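Local coordinates for protein multi-copper Oxidase CueO (Ochrobactrum, PDB 6EVG) that oxidises lignin model compounds and lignosulfonate as a laccase-like multicopper enzyme, probably passing the electrons on to dioxygen, at residues 138-143 against 185-190; 175-180 against 197-202; 228-233 against 492-497; 263-268 against 463-468. One frame throughout, in Å; residues are numbered along the deposited sequence.

Interaction 1. Residues 138-143 against 185-190; sequences TARQAH and KVYEPD
A139 puts its methyl against the phenol end of Y187, with CB 3.2 Å from OH and 3.6 Å from CZ. Its carbonyl O stands over the centre of one face of the ring, while CD of P189 covers the other face near the rim; the small alanine lets the ring come this close to the helix backbone. One residue on, R140 offers CA to CD2 of Y187 at 3.6 Å and then runs across the ring, taking its guanidinium off to a salt bridge with E86. Helix 138-144, in the first of the cupredoxin-like regions of a multicopper oxidase, is thereby covered by the loop that follows strand 170-178. With CG of Y187 anti to the backbone N (chi1 -179°), the ring reaches past the helix to give its OH a hydrogen bond with E494. A phenylalanine here would keep the ring but would probably leave that buried carboxylate short of a partner. A turn further along, H143 lies obliquely beside the phenol, planes 37° apart, with CB 4.0 Å from CD1. Its NE2 holds a water at 2.7 Å that donates to V186 O, and its ND1 is bonded to N229.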
loop_
_atom_site.group_PDB
_atom_site.type_symbol
_atom_site.label_atom_id
_atom_site.label_comp_id
_atom_site.label_asym_id
_atom_site.label_seq_id
_atom_site.Cartn_x
_atom_site.Cartn_y
_atom_site.Cartn_z
ATOM N N THR A 138 7.556 -7.161 10.841
ATOM C CA THR A 138 6.824 -6.167 10.075
ATOM C C THR A 138 5.365 -6.070 10.483
ATOM O O THR A 138 4.813 -4.976 10.584
ATOM C CB THR A 138 6.916 -6.510 8.579
ATOM O OG1 THR A 138 8.255 -6.542 8.143
ATOM C CG2 THR A 138 6.148 -5.490 7.667
ATOM N N ALA A 139 4.736 -7.191 10.686
ATOM C CA ALA A 139 3.296 -7.210 10.975
ATOM C C ALA A 139 2.947 -6.452 12.233
ATOM O O ALA A 139 1.937 -5.727 12.262
ATOM C CB ALA A 139 2.778 -8.629 11.066
ATOM N N ARG A 140 3.737 -6.641 13.274
ATOM C CA ARG A 140 3.463 -5.979 14.527
ATOM C C ARG A 140 3.644 -4.477 14.415
ATOM O O ARG A 140 2.809 -3.687 14.897
ATOM C CB ARG A 140 4.368 -6.542 15.620
ATOM C CG ARG A 140 4.178 -5.905 16.963
ATOM C CD ARG A 140 4.993 -6.617 18.057
ATOM N NE ARG A 140 6.405 -6.706 17.708
ATOM C CZ ARG A 140 7.267 -5.661 17.730
ATOM N NH1 ARG A 140 6.919 -4.490 18.250
ATOM N NH2 ARG A 140 8.474 -5.811 17.298
ATOM N N GLN A 141 4.774 -4.043 13.852
ATOM C CA GLN A 141 5.017 -2.578 13.786
ATOM C C GLN A 141 4.011 -1.903 12.869
ATOM O O GLN A 141 3.568 -0.770 13.156
ATOM C CB GLN A 141 6.439 -2.329 13.360
ATOM C CG GLN A 141 7.464 -2.650 14.442
ATOM C CD GLN A 141 8.770 -1.906 14.290
ATOM O OE1 GLN A 141 8.899 -1.000 13.462
ATOM N NE2 GLN A 141 9.771 -2.272 15.086
ATOM N N ALA A 142 3.674 -2.544 11.760
ATOM C CA ALA A 142 2.616 -1.978 10.880
ATOM C C ALA A 142 1.271 -1.919 11.616
ATOM O O ALA A 142 0.606 -0.869 11.613
ATOM C CB ALA A 142 2.500 -2.794 9.617
ATOM N N HIS A 143 0.883 -3.001 12.268
ATOM C CA HIS A 143 -0.438 -3.020 12.895
ATOM C C HIS A 143 -0.541 -1.995 14.009
ATOM O O HIS A 143 -1.597 -1.372 14.246
ATOM C CB HIS A 143 -0.808 -4.416 13.397
ATOM C CG HIS A 143 -2.275 -4.526 13.667
ATOM N ND1 HIS A 143 -3.185 -4.644 12.648
ATOM C CD2 HIS A 143 -3.013 -4.440 14.803
ATOM C CE1 HIS A 143 -4.405 -4.605 13.183
ATOM N NE2 HIS A 143 -4.354 -4.452 14.486
ATOM N N LYS A 185 -2.902 -5.073 24.470
ATOM C CA LYS A 185 -2.565 -6.307 23.701
ATOM C C LYS A 185 -3.293 -6.213 22.389
ATOM O O LYS A 185 -4.438 -6.661 22.282
ATOM C CB LYS A 185 -2.943 -7.554 24.504
ATOM C CG LYS A 185 -2.168 -7.706 25.778
ATOM C CD LYS A 185 -2.587 -9.006 26.438
ATOM C CE LYS A 185 -1.764 -9.347 27.640
ATOM N NZ LYS A 185 -2.347 -10.625 28.171
ATOM N N VAL A 186 -2.685 -5.529 21.417
ATOM C CA VAL A 186 -3.382 -5.174 20.186
ATOM C C VAL A 186 -3.074 -6.125 19.019
ATOM O O VAL A 186 -3.918 -6.282 18.129
ATOM C CB VAL A 186 -3.145 -3.719 19.773
ATOM C CG1 VAL A 186 -3.681 -2.778 20.830
ATOM C CG2 VAL A 186 -1.684 -3.424 19.482
ATOM N N TYR A 187 -1.884 -6.725 18.994
ATOM C CA TYR A 187 -1.462 -7.616 17.907
ATOM C C TYR A 187 -0.918 -8.892 18.485
ATOM O O TYR A 187 0.218 -8.948 18.914
ATOM C CB TYR A 187 -0.438 -6.953 16.984
ATOM C CG TYR A 187 0.002 -7.848 15.830
ATOM C CD1 TYR A 187 -0.855 -8.168 14.797
ATOM C CD2 TYR A 187 1.249 -8.471 15.825
ATOM C CE1 TYR A 187 -0.496 -9.056 13.796
ATOM C CE2 TYR A 187 1.623 -9.344 14.861
ATOM C CZ TYR A 187 0.755 -9.661 13.835
ATOM O OH TYR A 187 1.122 -10.602 12.891
ATOM N N GLU A 188 -1.800 -9.898 18.599
ATOM C CA GLU A 188 -1.488 -11.147 19.246
ATOM C C GLU A 188 -1.894 -12.295 18.321
ATOM O O GLU A 188 -2.916 -13.012 18.558
ATOM C CB GLU A 188 -2.224 -11.251 20.595
ATOM C CG GLU A 188 -1.893 -10.120 21.525
ATOM C CD GLU A 188 -0.491 -10.154 22.052
ATOM O OE1 GLU A 188 0.026 -11.258 22.250
ATOM O OE2 GLU A 188 0.082 -9.035 22.319
ATOM N N PRO A 189 -1.164 -12.501 17.230
ATOM C CA PRO A 189 -1.615 -13.494 16.253
ATOM C C PRO A 189 -1.450 -14.922 16.791
ATOM O O PRO A 189 -0.498 -15.241 17.452
ATOM C CB PRO A 189 -0.658 -13.288 15.091
ATOM C CG PRO A 189 0.590 -12.715 15.724
ATOM C CD PRO A 189 0.049 -11.830 16.785
ATOM N N ASP A 190 -2.417 -15.759 16.448
ATOM C CA ASP A 190 -2.336 -17.175 16.723
ATOM C C ASP A 190 -1.953 -17.906 15.448
ATOM O O ASP A 190 -1.644 -17.325 14.421
ATOM C CB ASP A 190 -3.618 -17.661 17.356
ATOM C CG ASP A 190 -4.819 -17.602 16.478
ATOM O OD1 ASP A 190 -4.715 -17.607 15.218
ATOM O OD2 ASP A 190 -5.950 -17.589 17.081
HETATM O O HOH W 1 -6.019 -5.231 16.529
#

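Interaction 2. Residues 175-180 against 197-202; sequences LQDRRV and GFRGGN
The guanidinium of R179 lies with one face against F198, whose CE1 sits 3.4 Å above its centre, and turns an edge to the carbonyl of R199. The contact belongs to the sheet of the second cupredoxin-like region: the end of strand 170-178 meets the start of strand 202-205, and R178 and N202 form an antiparallel hydrogen-bonded pair. The guanidinium and phenyl planes are inclined by 37°, so R179 and F198 overlap without being parallel. From the guanidinium edge NH2 donates to R199 O at 3.0 Å, in the carbonyl plane, while NH1 is taken by a salt bridge to D193; F198 in turn packs edge-to-face with Y187 and H143. R178 N gives its hydrogen to N202 O, and R178 O receives two, from N202 N and from the side-chain ND2, so asparagine strengthens the bridge with its own amide. The guanidinium of R178 folds back through two bends in its chain and grips V180 O side-on with NE and NH2, V180 O lying 3.0 Å from each and nearly in the guanidinium plane. D177 OD2 accepts from G200 N at 2.9 Å, met from well above the carboxylate plane, and pairs also with R231, so a carboxylate, which can accept from a backbone N-H and pair with a guanidinium, suits the place. Glycine suits position 200 because the backbones almost touch, the CA atoms of R179 and G200 being 4.0 Å apart; a CB on G200 would fall 2.2 Å from R178 C.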
loop_
_atom_site.group_PDB
_atom_site.type_symbol
_atom_site.label_atom_id
_atom_site.label_comp_id
_atom_site.label_asym_id
_atom_site.label_seq_id
_atom_site.Cartn_x
_atom_site.Cartn_y
_atom_site.Cartn_z
ATOM N N LEU A 175 -7.570 2.455 4.475
ATOM C CA LEU A 175 -8.503 1.422 4.926
ATOM C C LEU A 175 -7.736 0.377 5.745
ATOM O O LEU A 175 -6.734 -0.175 5.235
ATOM C CB LEU A 175 -9.162 0.740 3.734
ATOM C CG LEU A 175 -9.788 1.629 2.661
ATOM C CD1 LEU A 175 -10.431 0.803 1.556
ATOM C CD2 LEU A 175 -10.819 2.621 3.237
ATOM N N GLN A 176 -8.198 0.092 6.960
ATOM C CA GLN A 176 -7.551 -0.896 7.821
ATOM C C GLN A 176 -8.613 -1.645 8.619
ATOM O O GLN A 176 -9.814 -1.347 8.555
ATOM C CB GLN A 176 -6.502 -0.274 8.738
ATOM C CG GLN A 176 -5.367 0.383 8.003
ATOM C CD GLN A 176 -4.451 1.154 8.905
ATOM O OE1 GLN A 176 -4.899 2.056 9.659
ATOM N NE2 GLN A 176 -3.146 0.829 8.842
ATOM N N ASP A 177 -8.186 -2.647 9.372
ATOM C CA ASP A 177 -9.028 -3.362 10.291
ATOM C C ASP A 177 -8.341 -3.601 11.621
ATOM O O ASP A 177 -7.116 -3.488 11.732
ATOM C CB ASP A 177 -9.593 -4.666 9.704
ATOM C CG ASP A 177 -8.611 -5.763 9.367
ATOM O OD1 ASP A 177 -7.410 -5.476 9.263
ATOM O OD2 ASP A 177 -9.071 -6.950 9.173
ATOM N N ARG A 178 -9.125 -3.859 12.648
ATOM C CA ARG A 178 -8.646 -3.993 13.998
ATOM C C ARG A 178 -9.390 -5.128 14.719
ATOM O O ARG A 178 -10.617 -5.193 14.718
ATOM C CB ARG A 178 -8.959 -2.732 14.818
ATOM C CG ARG A 178 -8.258 -1.474 14.354
ATOM C CD ARG A 178 -6.734 -1.534 14.537
ATOM N NE ARG A 178 -6.397 -1.697 15.925
ATOM C CZ ARG A 178 -5.178 -1.453 16.408
ATOM N NH1 ARG A 178 -4.208 -1.122 15.612
ATOM N NH2 ARG A 178 -4.976 -1.521 17.732
ATOM N N ARG A 179 -8.614 -6.002 15.382
ATOM C CA ARG A 179 -9.161 -6.930 16.362
ATOM C C ARG A 179 -9.393 -6.223 17.705
ATOM O O ARG A 179 -10.321 -6.602 18.423
ATOM C CB ARG A 179 -8.252 -8.149 16.504
ATOM C CG ARG A 179 -8.734 -9.228 17.428
ATOM C CD ARG A 179 -7.977 -10.517 17.354
ATOM N NE ARG A 179 -8.051 -11.066 15.996
ATOM C CZ ARG A 179 -7.304 -12.060 15.508
ATOM N NH1 ARG A 179 -6.447 -12.676 16.298
ATOM N NH2 ARG A 179 -7.424 -12.442 14.260
ATOM N N VAL A 180 -8.520 -5.275 18.036
ATOM C CA VAL A 180 -8.510 -4.644 19.342
ATOM C C VAL A 180 -8.526 -3.126 19.179
ATOM O O VAL A 180 -7.663 -2.566 18.489
ATOM C CB VAL A 180 -7.271 -5.075 20.130
ATOM C CG1 VAL A 180 -7.215 -4.371 21.487
ATOM C CG2 VAL A 180 -7.240 -6.606 20.294
ATOM N N GLY A 197 -3.375 -15.015 7.592
ATOM C CA GLY A 197 -3.372 -13.554 7.725
ATOM C C GLY A 197 -4.218 -13.107 8.895
ATOM O O GLY A 197 -5.234 -13.723 9.216
ATOM N N PHE A 198 -3.801 -12.013 9.517
ATOM C CA PHE A 198 -4.450 -11.443 10.684
ATOM C C PHE A 198 -5.511 -10.467 10.226
ATOM O O PHE A 198 -5.186 -9.445 9.610
ATOM C CB PHE A 198 -3.416 -10.731 11.537
ATOM C CG PHE A 198 -3.900 -10.077 12.795
ATOM C CD1 PHE A 198 -3.968 -10.792 13.987
ATOM C CD2 PHE A 198 -4.310 -8.773 12.816
ATOM C CE1 PHE A 198 -4.321 -10.180 15.191
ATOM C CE2 PHE A 198 -4.693 -8.153 14.003
ATOM C CZ PHE A 198 -4.718 -8.855 15.166
ATOM N N ARG A 199 -6.775 -10.740 10.607
ATOM C CA ARG A 199 -7.920 -9.851 10.310
ATOM C C ARG A 199 -8.685 -9.560 11.611
ATOM O O ARG A 199 -8.632 -10.322 12.579
ATOM C CB ARG A 199 -8.899 -10.509 9.334
ATOM C CG ARG A 199 -8.293 -10.696 7.950
ATOM C CD ARG A 199 -9.182 -11.365 6.902
ATOM N NE ARG A 199 -10.617 -11.232 7.004
ATOM C CZ ARG A 199 -11.582 -11.933 6.363
ATOM N NH1 ARG A 199 -11.332 -12.979 5.560
ATOM N NH2 ARG A 199 -12.826 -11.602 6.553
ATOM N N GLY A 200 -9.386 -8.439 11.636
ATOM C CA GLY A 200 -10.281 -8.107 12.742
ATOM C C GLY A 200 -11.599 -7.580 12.261
ATOM O O GLY A 200 -11.703 -7.163 11.110
ATOM N N GLY A 201 -12.569 -7.569 13.154
ATOM C CA GLY A 201 -13.955 -7.186 12.775
ATOM C C GLY A 201 -14.240 -5.719 12.834
ATOM O O GLY A 201 -15.294 -5.284 12.374
ATOM N N ASN A 202 -13.346 -4.915 13.418
ATOM C CA ASN A 202 -13.599 -3.457 13.480
ATOM C C ASN A 202 -12.908 -2.809 12.291
ATOM O O ASN A 202 -11.667 -2.786 12.242
ATOM C CB ASN A 202 -13.043 -2.888 14.776
ATOM C CG ASN A 202 -13.620 -3.498 15.990
ATOM O OD1 ASN A 202 -14.728 -3.193 16.385
ATOM N ND2 ASN A 202 -12.865 -4.361 16.639
HETATM O O HOH W 2 -5.986 -7.381 8.018
HETATM O O HOH W 3 -10.875 -11.028 14.985
#

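Interaction 3. Residues 228-233 against 492-497. With CU (copper (II) ion), chain B.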
loop_
_atom_site.group_PDB
_atom_site.type_symbol
_atom_site.label_atom_id
_atom_site.label_comp_id
_atom_site.label_asym_id
_atom_site.label_seq_id
_atom_site.Cartn_x
_atom_site.Cartn_y
_atom_site.Cartn_z
ATOM N N ALA A 228 -4.038 -2.487 5.662
ATOM C CA ALA A 228 -4.292 -3.563 6.617
ATOM C C ALA A 228 -3.176 -4.637 6.554
ATOM O O ALA A 228 -2.429 -4.716 5.582
ATOM C CB ALA A 228 -5.612 -4.241 6.293
ATOM N N ASN A 229 -3.118 -5.464 7.614
ATOM C CA ASN A 229 -2.175 -6.578 7.604
ATOM C C ASN A 229 -2.448 -7.583 6.511
ATOM O O ASN A 229 -1.527 -8.191 5.979
ATOM C CB ASN A 229 -2.180 -7.297 8.962
ATOM C CG ASN A 229 -1.380 -6.577 10.021
ATOM O OD1 ASN A 229 -1.483 -5.362 10.195
ATOM N ND2 ASN A 229 -0.554 -7.352 10.759
ATOM N N ALA A 230 -3.738 -7.820 6.257
ATOM C CA ALA A 230 -4.134 -9.000 5.448
ATOM C C ALA A 230 -5.440 -8.839 4.698
ATOM O O ALA A 230 -5.576 -9.384 3.603
ATOM C CB ALA A 230 -4.200 -10.253 6.301
ATOM N N ARG A 231 -6.418 -8.171 5.291
ATOM C CA ARG A 231 -7.754 -8.061 4.724
ATOM C C ARG A 231 -7.699 -7.433 3.343
ATOM O O ARG A 231 -7.058 -6.382 3.166
ATOM C CB ARG A 231 -8.616 -7.203 5.618
ATOM C CG ARG A 231 -10.036 -6.984 5.140
ATOM C CD ARG A 231 -10.902 -6.256 6.141
ATOM N NE ARG A 231 -11.197 -7.031 7.324
ATOM C CZ ARG A 231 -12.254 -7.835 7.481
ATOM N NH1 ARG A 231 -13.126 -7.985 6.486
ATOM N NH2 ARG A 231 -12.452 -8.463 8.616
ATOM N N ASN A 232 -8.448 -7.988 2.384
ATOM C CA ASN A 232 -8.730 -7.351 1.106
ATOM C C ASN A 232 -10.042 -6.590 1.232
ATOM O O ASN A 232 -11.015 -7.072 1.846
ATOM C CB ASN A 232 -8.855 -8.356 -0.008
ATOM C CG ASN A 232 -7.594 -9.158 -0.198
ATOM O OD1 ASN A 232 -6.504 -8.595 -0.274
ATOM N ND2 ASN A 232 -7.726 -10.490 -0.280
ATOM N N PHE A 233 -10.088 -5.373 0.669
ATOM C CA PHE A 233 -11.309 -4.606 0.623
ATOM C C PHE A 233 -11.898 -4.699 -0.764
ATOM O O PHE A 233 -11.180 -4.769 -1.756
ATOM C CB PHE A 233 -11.057 -3.136 1.025
ATOM C CG PHE A 233 -10.676 -2.990 2.460
ATOM C CD1 PHE A 233 -11.595 -2.952 3.463
ATOM C CD2 PHE A 233 -9.318 -2.923 2.829
ATOM C CE1 PHE A 233 -11.247 -2.835 4.793
ATOM C CE2 PHE A 233 -8.957 -2.865 4.161
ATOM C CZ PHE A 233 -9.903 -2.801 5.140
ATOM N N VAL A 492 0.620 -9.865 2.666
ATOM C CA VAL A 492 0.007 -10.310 3.907
ATOM C C VAL A 492 1.143 -10.375 4.917
ATOM O O VAL A 492 2.058 -11.151 4.755
ATOM C CB VAL A 492 -0.714 -11.679 3.736
ATOM C CG1 VAL A 492 -1.124 -12.246 5.069
ATOM C CG2 VAL A 492 -1.924 -11.501 2.861
ATOM N N LEU A 493 1.102 -9.489 5.895
ATOM C CA LEU A 493 2.316 -9.258 6.682
ATOM C C LEU A 493 2.708 -10.484 7.490
ATOM O O LEU A 493 3.921 -10.726 7.720
ATOM C CB LEU A 493 2.139 -8.034 7.563
ATOM C CG LEU A 493 1.838 -6.745 6.797
ATOM C CD1 LEU A 493 1.792 -5.582 7.782
ATOM C CD2 LEU A 493 2.873 -6.490 5.718
ATOM N N GLU A 494 1.740 -11.279 7.941
ATOM C CA GLU A 494 2.054 -12.539 8.609
ATOM C C GLU A 494 2.843 -13.480 7.697
ATOM O O GLU A 494 3.797 -14.156 8.142
ATOM C CB GLU A 494 0.773 -13.212 9.078
ATOM C CG GLU A 494 0.106 -12.506 10.229
ATOM C CD GLU A 494 -0.450 -11.126 9.913
ATOM O OE1 GLU A 494 -1.120 -10.992 8.852
ATOM O OE2 GLU A 494 -0.253 -10.213 10.746
ATOM N N HIS A 495 2.476 -13.522 6.419
ATOM C CA HIS A 495 3.127 -14.437 5.450
ATOM C C HIS A 495 4.561 -13.965 5.233
ATOM O O HIS A 495 5.484 -14.787 5.201
ATOM C CB HIS A 495 2.363 -14.482 4.141
ATOM C CG HIS A 495 1.049 -15.153 4.254
ATOM N ND1 HIS A 495 0.216 -15.166 3.146
ATOM C CD2 HIS A 495 0.447 -15.827 5.267
ATOM C CE1 HIS A 495 -0.838 -15.885 3.519
ATOM N NE2 HIS A 495 -0.739 -16.268 4.789
ATOM N N GLU A 496 4.753 -12.665 5.011
ATOM C CA GLU A 496 6.103 -12.130 4.864
ATOM C C GLU A 496 6.967 -12.477 6.123
ATOM O O GLU A 496 8.107 -12.894 5.998
ATOM C CB GLU A 496 5.946 -10.608 4.728
ATOM C CG GLU A 496 7.186 -9.829 4.555
ATOM C CD GLU A 496 6.884 -8.332 4.727
ATOM O OE1 GLU A 496 5.940 -7.814 4.180
ATOM O OE2 GLU A 496 7.583 -7.827 5.447
ATOM N N ASP A 497 6.390 -12.294 7.317
ATOM C CA ASP A 497 7.132 -12.508 8.563
ATOM C C ASP A 497 7.520 -13.987 8.757
ATOM O O ASP A 497 8.543 -14.240 9.384
ATOM C CB ASP A 497 6.360 -12.033 9.783
ATOM C CG ASP A 497 6.360 -10.519 10.021
ATOM O OD1 ASP A 497 7.249 -9.820 9.462
ATOM O OD2 ASP A 497 5.540 -10.077 10.848
HETATM CU CU CU B . 0.509 -14.402 1.322
#
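E494 OE2 is gripped by two donors, N229 ND2 at 2.9 Å and the hydroxyl of Y187. The amide comes in on the syn lone pair of OE2, its plane 13° from that of the carboxylate, while OE1 accepts from the backbone N of F198. Asparagine suits the place because the other end of its amide serves too, with OD1 taking the hydrogen bond of H143 ND1. Its main chain helps: N229 O accepts from L493 N at 2.9 Å and lies 3.3 Å from V492 CA, engaging the first turn of helix 493-497. A leucine in its place would probably leave both E494 OE2 and H143 ND1 without their amide mates. Beside these bonds A230 CB touches V492 CG1 at 3.9 Å. CG1 of V492 points opposite the backbone N (chi1 170°), which sets it 3.7 Å above the centre of the H495 imidazole. H495 binds copper through ND1 at 2.0 Å beside H434 and C490, a set consistent with a type 1 site, and its NE2 is bonded to M195 O. With several donors round it, the buried E494 carboxylate is likely to stay ionised and to hold this copper-bearing helix against the 228-233 loop.

Interaction 4. Residues 263-268 against 463-468; sequences TISPGE and TALIDG. With EDO (1,2-ethanediol), chain D.
Two edge strands of different cupredoxin sheets meet here, 262-264 with the type II turn that follows it (S265 to E268) and 463-466, an edge strand of the sheet that carries copper ligands. They touch through side chains and do not pair as a sheet. T263 CG2 reaches L465 CD2 at 4.0 Å, the two crossing at about a right angle, and L465 CB lies 3.7 Å from S265 OG. T463, a beta-branched residue at home in a strand, turns CG2 into the turn, 3.4 Å from P266 O and 3.8 Å from E268 CG, while its OG1 is bonded to H93. Glycine fits position 267, third in the turn, where phi is positive (93°) and a CB would press on that methyl. The S265 hydroxyl, lodged between its own N and carbonyl carbon (chi1 69°), bonds E268 OE1 at 2.8 Å, and S265 N adds a second bond to the same oxygen. OE2 of E268 forms a salt bridge with K461. A molecule of ethanediol, probably from the crystallisation liquor, links the two sides: O1 donates to E268 OE2 at 2.8 Å and accepts from L465 N at 2.9 Å, and O2 donates to L465 O. E268 and the L465 backbone are joined by no direct hydrogen bond, so in this crystal ethanediol bridges them; in solution water would probably do so.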
loop_
_atom_site.group_PDB
_atom_site.type_symbol
_atom_site.label_atom_id
_atom_site.label_comp_id
_atom_site.label_asym_id
_atom_site.label_seq_id
_atom_site.Cartn_x
_atom_site.Cartn_y
_atom_site.Cartn_z
ATOM N N THR A 263 -11.664 -3.768 -5.939
ATOM C CA THR A 263 -10.853 -4.572 -5.008
ATOM C C THR A 263 -9.517 -3.886 -4.743
ATOM O O THR A 263 -8.850 -3.468 -5.717
ATOM C CB THR A 263 -10.632 -5.985 -5.538
ATOM O OG1 THR A 263 -11.920 -6.647 -5.589
ATOM C CG2 THR A 263 -9.660 -6.784 -4.710
ATOM N N ILE A 264 -9.118 -3.799 -3.489
ATOM C CA ILE A 264 -7.834 -3.237 -3.090
ATOM C C ILE A 264 -7.232 -4.162 -2.066
ATOM O O ILE A 264 -7.790 -4.373 -0.987
ATOM C CB ILE A 264 -7.960 -1.801 -2.550
ATOM C CG1 ILE A 264 -8.898 -0.918 -3.359
ATOM C CG2 ILE A 264 -6.593 -1.156 -2.426
ATOM C CD1 ILE A 264 -9.219 0.367 -2.824
ATOM N N SER A 265 -6.043 -4.720 -2.391
ATOM C CA SER A 265 -5.332 -5.609 -1.473
ATOM C C SER A 265 -4.248 -4.827 -0.730
ATOM O O SER A 265 -3.898 -3.703 -1.153
ATOM C CB SER A 265 -4.763 -6.820 -2.253
ATOM O OG SER A 265 -3.720 -6.485 -3.124
ATOM N N PRO A 266 -3.702 -5.401 0.344
ATOM C CA PRO A 266 -2.708 -4.662 1.140
ATOM C C PRO A 266 -1.547 -4.158 0.306
ATOM O O PRO A 266 -0.898 -4.936 -0.397
ATOM C CB PRO A 266 -2.290 -5.688 2.197
ATOM C CG PRO A 266 -3.550 -6.514 2.399
ATOM C CD PRO A 266 -4.106 -6.653 1.004
ATOM N N GLY A 267 -1.269 -2.862 0.460
ATOM C CA GLY A 267 -0.199 -2.227 -0.282
ATOM C C GLY A 267 -0.568 -1.569 -1.570
ATOM O O GLY A 267 0.199 -0.717 -2.060
ATOM N N GLU A 268 -1.719 -1.918 -2.148
ATOM C CA GLU A 268 -2.195 -1.275 -3.353
ATOM C C GLU A 268 -2.805 0.075 -3.054
ATOM O O GLU A 268 -3.379 0.314 -1.990
ATOM C CB GLU A 268 -3.255 -2.137 -4.070
ATOM C CG GLU A 268 -2.770 -3.447 -4.655
ATOM C CD GLU A 268 -3.880 -4.030 -5.551
ATOM O OE1 GLU A 268 -4.783 -4.695 -4.991
ATOM O OE2 GLU A 268 -3.819 -3.773 -6.780
ATOM N N THR A 463 2.196 -3.436 -6.639
ATOM C CA THR A 463 1.570 -4.373 -5.749
ATOM C C THR A 463 0.339 -4.908 -6.533
ATOM O O THR A 463 -0.354 -4.109 -7.145
ATOM C CB THR A 463 1.140 -3.736 -4.423
ATOM O OG1 THR A 463 2.297 -3.064 -3.854
ATOM C CG2 THR A 463 0.613 -4.717 -3.457
ATOM N N ALA A 464 0.089 -6.214 -6.500
ATOM C CA ALA A 464 -1.059 -6.794 -7.231
ATOM C C ALA A 464 -1.582 -8.004 -6.537
ATOM O O ALA A 464 -0.786 -8.838 -6.079
ATOM C CB ALA A 464 -0.686 -7.148 -8.628
ATOM N N LEU A 465 -2.899 -8.164 -6.500
ATOM C CA LEU A 465 -3.501 -9.331 -5.894
ATOM C C LEU A 465 -3.490 -10.490 -6.905
ATOM O O LEU A 465 -4.076 -10.396 -7.981
ATOM C CB LEU A 465 -4.938 -9.044 -5.434
ATOM C CG LEU A 465 -5.607 -10.130 -4.609
ATOM C CD1 LEU A 465 -4.853 -10.517 -3.333
ATOM C CD2 LEU A 465 -7.050 -9.752 -4.304
ATOM N N ILE A 466 -2.827 -11.579 -6.525
ATOM C CA ILE A 466 -2.698 -12.814 -7.331
ATOM C C ILE A 466 -3.699 -13.780 -6.792
ATOM O O ILE A 466 -3.746 -14.104 -5.625
ATOM C CB ILE A 466 -1.283 -13.352 -7.292
ATOM C CG1 ILE A 466 -0.224 -12.262 -7.450
ATOM C CG2 ILE A 466 -1.131 -14.460 -8.336
ATOM C CD1 ILE A 466 -0.313 -11.405 -8.660
ATOM N N ASP A 467 -4.546 -14.340 -7.686
ATOM C CA ASP A 467 -5.610 -15.263 -7.285
ATOM C C ASP A 467 -5.740 -16.303 -8.371
ATOM O O ASP A 467 -6.636 -16.241 -9.219
ATOM C CB ASP A 467 -6.940 -14.520 -7.079
ATOM C CG ASP A 467 -8.058 -15.404 -6.503
ATOM O OD1 ASP A 467 -7.788 -16.541 -6.075
ATOM O OD2 ASP A 467 -9.216 -14.904 -6.498
ATOM N N GLY A 468 -4.921 -17.342 -8.291
ATOM C CA GLY A 468 -4.816 -18.405 -9.277
ATOM C C GLY A 468 -3.494 -18.225 -10.007
ATOM O O GLY A 468 -2.436 -18.652 -9.528
HETATM C C1 EDO D . -4.852 -6.196 -9.368
HETATM O O1 EDO D . -4.112 -6.165 -8.151
HETATM C C2 EDO D . -4.881 -7.608 -9.906
HETATM O O2 EDO D . -5.616 -8.512 -9.064
#

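Interactions 1, 2 and 3 form a cluster, their centres 10 to 11 Å apart, and E494 of interaction 3 is their shared node: Y187 OH of interaction 1 lies 2.6 Å from its OE2, and F198 of interaction 2 bonds its OE1. D177 OD2 adds a salt bridge to R231 NE at 2.8 Å, tying interactions 2 and 3. Both segments of interaction 4 fall between those of interaction 3 in sequence; the two contacts meet between neighbouring strands, F233 O lying 2.9 Å from I264 N, but interaction 4 touches neither other contact. Only interaction 3 supplies a copper ligand; the others' nearest side chains stay about 8 Å (L465) and about 12 Å (A139, F198) from the metal.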